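Local structure of D-lactate dehydrogenase (Fermentative) (Pseudomonas aeruginosa, 6ABJ) at residues M17-S29 with F41-T54. The protein catalyses the NADH-dependent interconversion of pyruvate and D-lactate, as a tetrameric D-isomer-specific 2-hydroxyacid dehydrogenase. Numbering follows the deposited sequence.
Sequences MRILFFSSQAYDS and FELHFQQAHLQADT
Phe45 CE1 sits over the centre of the Phe21 ring, 3.6 Å from Phe21 CD1, while Leu43 CD2 and the carbonyl oxygen of His44 meet that ring at its edge. The two rings lie obliquely, their planes 32° apart. Over one face of Phe45 comes Ser29 CB from helix 26-35, 3.7 Å from the ring centroid, a CH-pi contact; Ser24 OG lies at the edge. Phe22 takes Leu50 CD1 over the middle of one face, with Ala48 O at its rim. The Ser23 hydroxyl is gripped by His49, whose ND1 donates to OG over 2.9 Å nearly in the imidazole plane, and by Asp70. On the sheet face away from Phe21 and Phe45, Glu42, its CG anti to the backbone N (chi1 -176°) and its chain extended beyond, runs alongside Arg18, whose NH1 stays 4.2 Å from Glu42 OE2; Arg18 NH2 bonds Gly60 O instead, and OE2 accepts a hydrogen bond from His44 NE2 on its anti lone pair. Alternating backbone bonds, from Glu42 N to Met17 O through Gln46 N to Phe21 O, fix the parallel register, with strand axes 18° apart. Strand 18-21, helix 26-35 and strand 42-45, outermost within this chain, thus form a beta-alpha-beta unit of the five-stranded parallel sheet, consistent with the flavodoxin-like substrate-binding domain of D-2-hydroxyacid dehydrogenases.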
# COMPACT_ATOMS: atom_id res chain seq x y z
N MET B 17 29.95 -10.63 34.07
CA MET B 17 28.49 -10.45 34.36
C MET B 17 27.73 -10.65 33.05
O MET B 17 27.98 -9.92 32.09
CB MET B 17 28.18 -9.05 34.90
CG MET B 17 26.68 -8.79 35.07
SD MET B 17 26.06 -9.06 36.74
CE MET B 17 26.24 -7.42 37.44
N ARG B 18 26.80 -11.60 33.05
CA ARG B 18 26.15 -12.05 31.83
C ARG B 18 24.69 -11.55 31.82
O ARG B 18 24.01 -11.60 32.86
CB ARG B 18 26.20 -13.58 31.68
CG ARG B 18 27.61 -14.18 31.70
CD ARG B 18 27.65 -15.60 31.16
NE ARG B 18 26.59 -16.44 31.76
CZ ARG B 18 25.93 -17.42 31.13
NH1 ARG B 18 26.17 -17.67 29.86
NH2 ARG B 18 25.00 -18.13 31.77
N ILE B 19 24.26 -11.05 30.65
CA ILE B 19 22.88 -10.46 30.52
C ILE B 19 22.22 -11.10 29.32
O ILE B 19 22.81 -11.16 28.24
CB ILE B 19 22.89 -8.92 30.33
CG1 ILE B 19 23.64 -8.21 31.47
CG2 ILE B 19 21.46 -8.37 30.28
CD1 ILE B 19 24.14 -6.83 31.14
N LEU B 20 21.06 -11.71 29.57
CA LEU B 20 20.26 -12.30 28.51
C LEU B 20 19.10 -11.34 28.17
O LEU B 20 18.26 -11.04 29.02
CB LEU B 20 19.72 -13.70 28.89
CG LEU B 20 18.85 -14.39 27.83
CD1 LEU B 20 19.61 -14.64 26.53
CD2 LEU B 20 18.29 -15.69 28.40
N PHE B 21 19.05 -10.91 26.90
CA PHE B 21 17.96 -10.07 26.38
C PHE B 21 16.90 -10.91 25.65
O PHE B 21 17.26 -11.66 24.76
CB PHE B 21 18.51 -9.08 25.36
CG PHE B 21 19.48 -8.06 25.93
CD1 PHE B 21 20.79 -8.42 26.28
CD2 PHE B 21 19.08 -6.74 26.09
CE1 PHE B 21 21.67 -7.46 26.79
CE2 PHE B 21 19.95 -5.78 26.56
CZ PHE B 21 21.26 -6.15 26.94
N PHE B 22 15.64 -10.82 26.09
CA PHE B 22 14.55 -11.46 25.44
C PHE B 22 13.89 -10.37 24.55
O PHE B 22 14.14 -9.18 24.74
CB PHE B 22 13.52 -12.02 26.42
CG PHE B 22 13.94 -13.26 27.10
CD1 PHE B 22 13.68 -14.50 26.54
CD2 PHE B 22 14.65 -13.19 28.32
CE1 PHE B 22 14.09 -15.67 27.17
CE2 PHE B 22 15.07 -14.36 28.95
CZ PHE B 22 14.78 -15.60 28.37
N SER B 23 13.14 -10.84 23.55
CA SER B 23 12.42 -9.98 22.55
C SER B 23 13.37 -9.01 21.83
O SER B 23 13.05 -7.88 21.58
CB SER B 23 11.25 -9.27 23.22
OG SER B 23 10.28 -10.22 23.74
N SER B 24 14.56 -9.48 21.51
CA SER B 24 15.64 -8.62 20.99
C SER B 24 15.41 -8.23 19.54
O SER B 24 14.99 -9.07 18.74
CB SER B 24 16.96 -9.34 21.08
OG SER B 24 17.27 -9.70 22.44
N GLN B 25 15.65 -6.96 19.25
CA GLN B 25 15.55 -6.43 17.88
C GLN B 25 16.96 -6.03 17.53
O GLN B 25 17.79 -5.80 18.41
CB GLN B 25 14.67 -5.16 17.88
CG GLN B 25 13.25 -5.39 18.35
CD GLN B 25 12.51 -6.23 17.37
OE1 GLN B 25 12.89 -6.33 16.19
NE2 GLN B 25 11.50 -6.93 17.85
N ALA B 26 17.21 -5.87 16.24
CA ALA B 26 18.50 -5.39 15.80
C ALA B 26 18.85 -4.05 16.42
O ALA B 26 20.00 -3.81 16.78
CB ALA B 26 18.55 -5.32 14.27
N TYR B 27 17.86 -3.16 16.59
CA TYR B 27 18.17 -1.84 17.19
C TYR B 27 18.55 -1.97 18.71
O TYR B 27 19.27 -1.12 19.26
CB TYR B 27 17.01 -0.85 16.97
CG TYR B 27 15.67 -1.16 17.67
CD1 TYR B 27 15.54 -0.97 19.02
CD2 TYR B 27 14.56 -1.60 16.96
CE1 TYR B 27 14.38 -1.25 19.68
CE2 TYR B 27 13.36 -1.86 17.64
CZ TYR B 27 13.30 -1.69 19.00
OH TYR B 27 12.15 -1.91 19.75
N ASP B 28 18.13 -3.05 19.35
CA ASP B 28 18.57 -3.31 20.76
C ASP B 28 20.05 -3.70 20.79
O ASP B 28 20.85 -3.14 21.55
CB ASP B 28 17.75 -4.44 21.36
CG ASP B 28 16.29 -4.09 21.53
OD1 ASP B 28 16.00 -3.06 22.15
OD2 ASP B 28 15.42 -4.90 21.13
N SER B 29 20.42 -4.67 19.94
CA SER B 29 21.82 -5.13 19.91
C SER B 29 22.74 -4.02 19.52
O SER B 29 23.79 -3.85 20.10
CB SER B 29 22.06 -6.38 19.06
OG SER B 29 21.27 -6.37 17.91
N PHE B 41 30.12 -5.86 29.83
CA PHE B 41 29.29 -6.99 30.20
C PHE B 41 29.27 -8.01 29.05
O PHE B 41 29.63 -7.71 27.92
CB PHE B 41 27.88 -6.49 30.57
CG PHE B 41 27.85 -5.54 31.77
CD1 PHE B 41 28.75 -5.65 32.83
CD2 PHE B 41 26.86 -4.56 31.86
CE1 PHE B 41 28.68 -4.78 33.93
CE2 PHE B 41 26.76 -3.71 32.97
CZ PHE B 41 27.67 -3.82 34.01
N GLU B 42 28.86 -9.23 29.33
CA GLU B 42 28.71 -10.25 28.30
C GLU B 42 27.24 -10.22 27.92
O GLU B 42 26.38 -10.65 28.70
CB GLU B 42 29.08 -11.66 28.82
CG GLU B 42 29.02 -12.77 27.75
CD GLU B 42 29.41 -14.15 28.27
OE1 GLU B 42 30.29 -14.24 29.14
OE2 GLU B 42 28.83 -15.16 27.82
N LEU B 43 26.98 -9.75 26.70
CA LEU B 43 25.61 -9.59 26.20
C LEU B 43 25.15 -10.70 25.31
O LEU B 43 25.78 -10.98 24.30
CB LEU B 43 25.53 -8.30 25.41
CG LEU B 43 26.11 -7.06 26.10
CD1 LEU B 43 25.87 -5.85 25.21
CD2 LEU B 43 25.48 -6.83 27.47
N HIS B 44 24.02 -11.31 25.67
CA HIS B 44 23.36 -12.35 24.87
C HIS B 44 21.98 -11.87 24.43
O HIS B 44 21.13 -11.50 25.25
CB HIS B 44 23.26 -13.67 25.68
CG HIS B 44 24.59 -14.35 25.88
ND1 HIS B 44 25.03 -15.39 25.09
CD2 HIS B 44 25.58 -14.12 26.78
CE1 HIS B 44 26.23 -15.78 25.48
NE2 HIS B 44 26.59 -15.01 26.50
N PHE B 45 21.77 -11.89 23.12
CA PHE B 45 20.51 -11.42 22.48
C PHE B 45 19.67 -12.58 21.94
O PHE B 45 19.99 -13.14 20.95
CB PHE B 45 20.82 -10.43 21.36
CG PHE B 45 21.49 -9.19 21.83
CD1 PHE B 45 20.76 -8.21 22.52
CD2 PHE B 45 22.85 -9.00 21.66
CE1 PHE B 45 21.37 -7.06 22.99
CE2 PHE B 45 23.46 -7.85 22.15
CZ PHE B 45 22.73 -6.87 22.82
N GLN B 46 18.60 -12.90 22.62
CA GLN B 46 17.60 -13.86 22.18
C GLN B 46 16.40 -13.14 21.55
O GLN B 46 15.73 -12.30 22.18
CB GLN B 46 17.13 -14.64 23.41
CG GLN B 46 15.94 -15.55 23.24
CD GLN B 46 16.14 -16.50 22.09
OE1 GLN B 46 15.36 -16.52 21.11
NE2 GLN B 46 17.24 -17.26 22.16
N GLN B 47 16.04 -13.51 20.33
CA GLN B 47 14.87 -12.92 19.71
C GLN B 47 13.55 -13.33 20.37
O GLN B 47 12.60 -12.58 20.38
CB GLN B 47 14.83 -13.33 18.23
CG GLN B 47 16.05 -12.86 17.47
CD GLN B 47 15.88 -13.11 15.99
OE1 GLN B 47 14.87 -13.68 15.54
NE2 GLN B 47 16.88 -12.69 15.21
N ALA B 48 13.47 -14.53 20.90
CA ALA B 48 12.19 -15.01 21.40
C ALA B 48 11.69 -14.21 22.57
O ALA B 48 12.46 -13.69 23.34
CB ALA B 48 12.33 -16.47 21.80
N HIS B 49 10.36 -14.13 22.68
CA HIS B 49 9.69 -13.58 23.85
C HIS B 49 9.98 -14.39 25.10
O HIS B 49 10.04 -15.62 25.06
CB HIS B 49 8.18 -13.54 23.68
CG HIS B 49 7.71 -12.74 22.51
ND1 HIS B 49 8.34 -11.59 22.07
CD2 HIS B 49 6.64 -12.92 21.69
CE1 HIS B 49 7.69 -11.10 21.03
NE2 HIS B 49 6.65 -11.89 20.78
N LEU B 50 10.06 -13.69 26.23
CA LEU B 50 10.05 -14.35 27.51
C LEU B 50 8.62 -14.80 27.87
O LEU B 50 7.67 -14.03 27.81
CB LEU B 50 10.56 -13.41 28.59
CG LEU B 50 10.50 -13.96 30.01
CD1 LEU B 50 11.41 -15.17 30.16
CD2 LEU B 50 10.88 -12.84 30.98
N GLN B 51 8.51 -16.06 28.25
CA GLN B 51 7.25 -16.65 28.70
C GLN B 51 7.62 -17.98 29.40
O GLN B 51 8.82 -18.41 29.40
CB GLN B 51 6.36 -16.89 27.48
CG GLN B 51 7.15 -17.54 26.35
CD GLN B 51 6.34 -17.67 25.08
OE1 GLN B 51 5.56 -16.80 24.76
NE2 GLN B 51 6.51 -18.78 24.37
N ALA B 52 6.60 -18.65 29.96
CA ALA B 52 6.83 -19.87 30.75
C ALA B 52 7.79 -20.86 30.05
O ALA B 52 8.76 -21.34 30.66
CB ALA B 52 5.50 -20.53 31.10
N ASP B 53 7.58 -21.09 28.77
CA ASP B 53 8.36 -22.11 28.06
C ASP B 53 9.70 -21.65 27.43
O ASP B 53 10.41 -22.47 26.85
CB ASP B 53 7.48 -22.79 27.01
CG ASP B 53 7.45 -22.04 25.66
OD1 ASP B 53 7.27 -20.80 25.65
OD2 ASP B 53 7.61 -22.70 24.60
N THR B 54 10.04 -20.36 27.53
CA THR B 54 11.37 -19.85 27.10
C THR B 54 12.24 -19.36 28.30
O THR B 54 13.42 -18.99 28.13
CB THR B 54 11.22 -18.67 26.15
OG1 THR B 54 10.45 -17.62 26.78
CG2 THR B 54 10.50 -19.12 24.87
O HOH W 1 12.66 -10.45 18.86